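SIRV1 hypothetical protein ORF119 (Sulfolobus islandicus rudivirus 1 variant xx, PDB 2X3G) is of unknown function, but as a small rudiviral protein of the 117-like family that pairs into a two-chain assembly it may act at the host membrane. Local coordinates at residues A[48-56]-A[106-114]. Sequence-based numbering, arbitrary orientation.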
loop_
_atom_site.group_PDB
_atom_site.type_symbol
_atom_site.label_atom_id
_atom_site.label_comp_id
_atom_site.label_asym_id
_atom_site.label_seq_id
_atom_site.Cartn_x
_atom_site.Cartn_y
_atom_site.Cartn_z
ATOM N N SER A 48 13.844 -16.519 14.755
ATOM C CA SER A 48 13.088 -16.349 13.528
ATOM C C SER A 48 12.718 -14.898 13.301
ATOM O O SER A 48 12.708 -14.097 14.252
ATOM C CB SER A 48 11.808 -17.192 13.564
ATOM O OG SER A 48 11.049 -16.912 14.728
ATOM N N HIS A 49 12.436 -14.581 12.039
ATOM C CA HIS A 49 11.878 -13.286 11.630
ATOM C C HIS A 49 10.660 -13.475 10.756
ATOM O O HIS A 49 10.543 -14.460 10.035
ATOM C CB HIS A 49 12.925 -12.479 10.881
ATOM C CG HIS A 49 14.075 -12.073 11.745
ATOM N ND1 HIS A 49 13.954 -11.145 12.757
ATOM C CD2 HIS A 49 15.360 -12.500 11.774
ATOM C CE1 HIS A 49 15.122 -11.002 13.362
ATOM N NE2 HIS A 49 15.995 -11.807 12.780
ATOM N N VAL A 50 9.733 -12.536 10.837
ATOM C CA VAL A 50 8.474 -12.656 10.108
ATOM C C VAL A 50 8.171 -11.312 9.487
ATOM O O VAL A 50 8.197 -10.286 10.171
ATOM C CB VAL A 50 7.317 -13.078 11.000
ATOM C CG1 VAL A 50 6.009 -13.154 10.193
ATOM C CG2 VAL A 50 7.599 -14.436 11.659
ATOM N N PHE A 51 7.965 -11.332 8.173
ATOM C CA PHE A 51 7.607 -10.156 7.399
ATOM C C PHE A 51 6.186 -10.389 6.915
ATOM O O PHE A 51 5.896 -11.457 6.402
ATOM C CB PHE A 51 8.567 -10.007 6.229
ATOM C CG PHE A 51 8.340 -8.788 5.402
ATOM C CD1 PHE A 51 8.330 -7.526 5.985
ATOM C CD2 PHE A 51 8.202 -8.882 4.030
ATOM C CE1 PHE A 51 8.124 -6.399 5.222
ATOM C CE2 PHE A 51 8.017 -7.756 3.256
ATOM C CZ PHE A 51 7.970 -6.508 3.851
ATOM N N SER A 52 5.307 -9.413 7.122
ATOM C CA SER A 52 3.891 -9.606 6.851
ATOM C C SER A 52 3.309 -8.418 6.131
ATOM O O SER A 52 3.725 -7.278 6.361
ATOM C CB SER A 52 3.123 -9.848 8.157
ATOM O OG SER A 52 3.035 -8.667 8.958
ATOM N N ILE A 53 2.342 -8.713 5.255
ATOM C CA ILE A 53 1.604 -7.717 4.491
ATOM C C ILE A 53 0.126 -8.081 4.550
ATOM O O ILE A 53 -0.230 -9.234 4.321
ATOM C CB ILE A 53 2.026 -7.730 2.998
ATOM C CG1 ILE A 53 3.539 -7.560 2.853
ATOM C CG2 ILE A 53 1.287 -6.642 2.221
ATOM C CD1 ILE A 53 4.020 -6.215 3.268
ATOM N N LYS A 54 -0.723 -7.117 4.891
ATOM C CA LYS A 54 -2.171 -7.252 4.694
ATOM C C LYS A 54 -2.535 -6.395 3.489
ATOM O O LYS A 54 -2.256 -5.188 3.479
ATOM C CB LYS A 54 -2.954 -6.796 5.936
ATOM C CG LYS A 54 -4.475 -6.680 5.749
ATOM C CD LYS A 54 -5.124 -5.904 6.896
ATOM C CE LYS A 54 -6.628 -5.755 6.734
ATOM N NZ LYS A 54 -7.058 -4.361 6.401
ATOM N N GLU A 55 -3.142 -7.019 2.477
ATOM C CA GLU A 55 -3.608 -6.309 1.288
ATOM C C GLU A 55 -5.064 -5.962 1.465
ATOM O O GLU A 55 -5.873 -6.853 1.692
ATOM C CB GLU A 55 -3.481 -7.169 0.028
ATOM C CG GLU A 55 -2.069 -7.533 -0.351
ATOM C CD GLU A 55 -1.965 -8.076 -1.765
ATOM O OE1 GLU A 55 -3.001 -8.516 -2.319
ATOM O OE2 GLU A 55 -0.845 -8.058 -2.324
ATOM N N THR A 56 -5.395 -4.677 1.353
ATOM C CA THR A 56 -6.786 -4.228 1.407
ATOM C C THR A 56 -7.193 -3.622 0.070
ATOM O O THR A 56 -6.816 -2.502 -0.253
ATOM C CB THR A 56 -7.029 -3.202 2.542
ATOM O OG1 THR A 56 -8.359 -2.668 2.438
ATOM C CG2 THR A 56 -6.037 -2.056 2.483
ATOM N N TYR A 106 9.259 -10.605 -2.883
ATOM C CA TYR A 106 9.116 -9.288 -2.246
ATOM C C TYR A 106 8.292 -8.311 -3.084
ATOM O O TYR A 106 7.402 -7.614 -2.577
ATOM C CB TYR A 106 10.492 -8.697 -1.990
ATOM C CG TYR A 106 10.435 -7.360 -1.294
ATOM C CD1 TYR A 106 10.336 -7.286 0.098
ATOM C CD2 TYR A 106 10.472 -6.174 -2.014
ATOM C CE1 TYR A 106 10.281 -6.071 0.741
ATOM C CE2 TYR A 106 10.415 -4.943 -1.361
ATOM C CZ TYR A 106 10.323 -4.921 0.027
ATOM O OH TYR A 106 10.260 -3.735 0.700
ATOM N N LYS A 107 8.619 -8.239 -4.371
ATOM C CA LYS A 107 7.928 -7.356 -5.298
ATOM C C LYS A 107 6.442 -7.703 -5.339
ATOM O O LYS A 107 5.579 -6.819 -5.319
ATOM C CB LYS A 107 8.581 -7.462 -6.685
ATOM C CG LYS A 107 7.959 -6.636 -7.777
ATOM C CD LYS A 107 8.992 -6.231 -8.881
ATOM C CE LYS A 107 8.415 -6.336 -10.286
ATOM N NZ LYS A 107 9.332 -5.767 -11.381
ATOM N N TYR A 108 6.140 -8.995 -5.342
ATOM C CA TYR A 108 4.762 -9.452 -5.388
ATOM C C TYR A 108 4.004 -9.081 -4.119
ATOM O O TYR A 108 2.847 -8.672 -4.170
ATOM C CB TYR A 108 4.729 -10.966 -5.561
ATOM C CG TYR A 108 3.343 -11.523 -5.742
ATOM C CD1 TYR A 108 2.665 -11.327 -6.931
ATOM C CD2 TYR A 108 2.716 -12.256 -4.733
ATOM C CE1 TYR A 108 1.406 -11.827 -7.125
ATOM C CE2 TYR A 108 1.437 -12.766 -4.923
ATOM C CZ TYR A 108 0.798 -12.549 -6.126
ATOM O OH TYR A 108 -0.459 -13.034 -6.375
HETATM N N MSE A 109 4.671 -9.238 -2.981
HETATM C CA MSE A 109 4.095 -8.883 -1.692
HETATM C C MSE A 109 3.816 -7.405 -1.543
HETATM O O MSE A 109 2.837 -7.049 -0.900
HETATM C CB MSE A 109 5.001 -9.330 -0.549
HETATM C CG MSE A 109 5.041 -10.806 -0.419
HETATM SE SE MSE A 109 6.337 -11.372 0.901
HETATM C CE MSE A 109 5.551 -10.675 2.577
ATOM N N LEU A 110 4.645 -6.550 -2.143
ATOM C CA LEU A 110 4.473 -5.097 -1.996
ATOM C C LEU A 110 3.710 -4.435 -3.145
ATOM O O LEU A 110 3.609 -3.206 -3.198
ATOM C CB LEU A 110 5.828 -4.410 -1.830
ATOM C CG LEU A 110 6.329 -4.346 -0.384
ATOM C CD1 LEU A 110 7.730 -3.877 -0.397
ATOM C CD2 LEU A 110 5.497 -3.408 0.461
ATOM N N LYS A 111 3.136 -5.232 -4.043
ATOM C CA LYS A 111 2.563 -4.673 -5.269
ATOM C C LYS A 111 1.383 -3.723 -5.011
ATOM O O LYS A 111 1.156 -2.801 -5.790
ATOM C CB LYS A 111 2.168 -5.791 -6.248
ATOM C CG LYS A 111 0.906 -6.537 -5.888
ATOM C CD LYS A 111 0.808 -7.858 -6.672
ATOM C CE LYS A 111 -0.179 -8.814 -6.046
ATOM N NZ LYS A 111 0.165 -9.253 -4.635
ATOM N N THR A 112 0.624 -3.944 -3.939
ATOM C CA THR A 112 -0.510 -3.058 -3.634
ATOM C C THR A 112 -0.097 -1.869 -2.758
ATOM O O THR A 112 -0.937 -1.032 -2.429
ATOM C CB THR A 112 -1.674 -3.798 -2.921
ATOM O OG1 THR A 112 -1.272 -4.150 -1.598
ATOM C CG2 THR A 112 -2.120 -5.056 -3.689
ATOM N N LYS A 113 1.188 -1.798 -2.408
ATOM C CA LYS A 113 1.697 -0.825 -1.439
ATOM C C LYS A 113 2.541 0.278 -2.084
ATOM O O LYS A 113 3.159 1.088 -1.385
ATOM C CB LYS A 113 2.504 -1.566 -0.370
ATOM C CG LYS A 113 1.750 -2.690 0.338
ATOM C CD LYS A 113 0.568 -2.188 1.128
ATOM C CE LYS A 113 -0.155 -3.300 1.901
ATOM N NZ LYS A 113 -1.374 -2.775 2.571
ATOM N N LYS A 114 2.547 0.324 -3.413
ATOM C CA LYS A 114 3.373 1.268 -4.146
ATOM C C LYS A 114 2.450 2.348 -4.709
ATOM O O LYS A 114 1.400 2.620 -4.141
ATOM C CB LYS A 114 4.144 0.541 -5.259
ATOM C CG LYS A 114 5.208 -0.433 -4.761
ATOM C CD LYS A 114 5.968 -1.003 -5.945
ATOM C CE LYS A 114 7.055 -0.051 -6.452
ATOM N NZ LYS A 114 8.226 -0.012 -5.535
HETATM O O HOH W 1 0.706 -6.050 -1.795
HETATM O O HOH W 2 -3.249 -3.144 0.102
#
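Lys-113 NZ, an ammonium gripped by several groups, reaches strand 49-55 from the turn beyond helix 99-109 and gives a 2.7 Å hydrogen bond to Lys-54 O. The donor lies in the carbonyl plane with a C=O...N angle of 160°. Lys-113 NZ also donates to a water 3.1 Å away that bonds Thr-56 N and Thr-112 OG1 as well. Carbonyls of Thr-112 and Lys-114 of the second subunit complete the grip. A turn about the CB-CG bond (chi2 -64°) brings the lysine chain alongside Ile-53, its CE against CG2, before the nitrogen emerges at the backbone.

A second polar cluster forms around Glu-55 OE2. Lys-111 NZ meets the syn lone pair of Glu-55 OE2 at 2.8 Å in a salt bridge, also donates to Tyr-108 O, and sits over the centre of one face of the Tyr-108 ring. A water ties the same carboxylate oxygen to Met-109 O and Thr-112 N, thereby serving two backbone groups where the helix gives way to the turn. The methyl CG2 of Thr-112 lies 3.5 Å from Glu-55 OE2.

Back toward the start of the strand the contact turns apolar. Selenomethionine Met-109, bent at chi3, brings CE to 3.5 Å from Phe-51 CD2 and 3.7 Å from Ile-53 CG1. The rings of Phe-51 and Tyr-106 lie nearly parallel, at 12°, but slid apart so that they barely overlap; helix 2-10 packs on both. The helix thus lies against the edge strand of this chain's four-stranded antiparallel sheet, which an antiparallel strand of the second subunit extends. The Lys-113 ammonium therefore serves both the contact within the chain and the subunit interface, its charge probably being spread over several carbonyl dipoles.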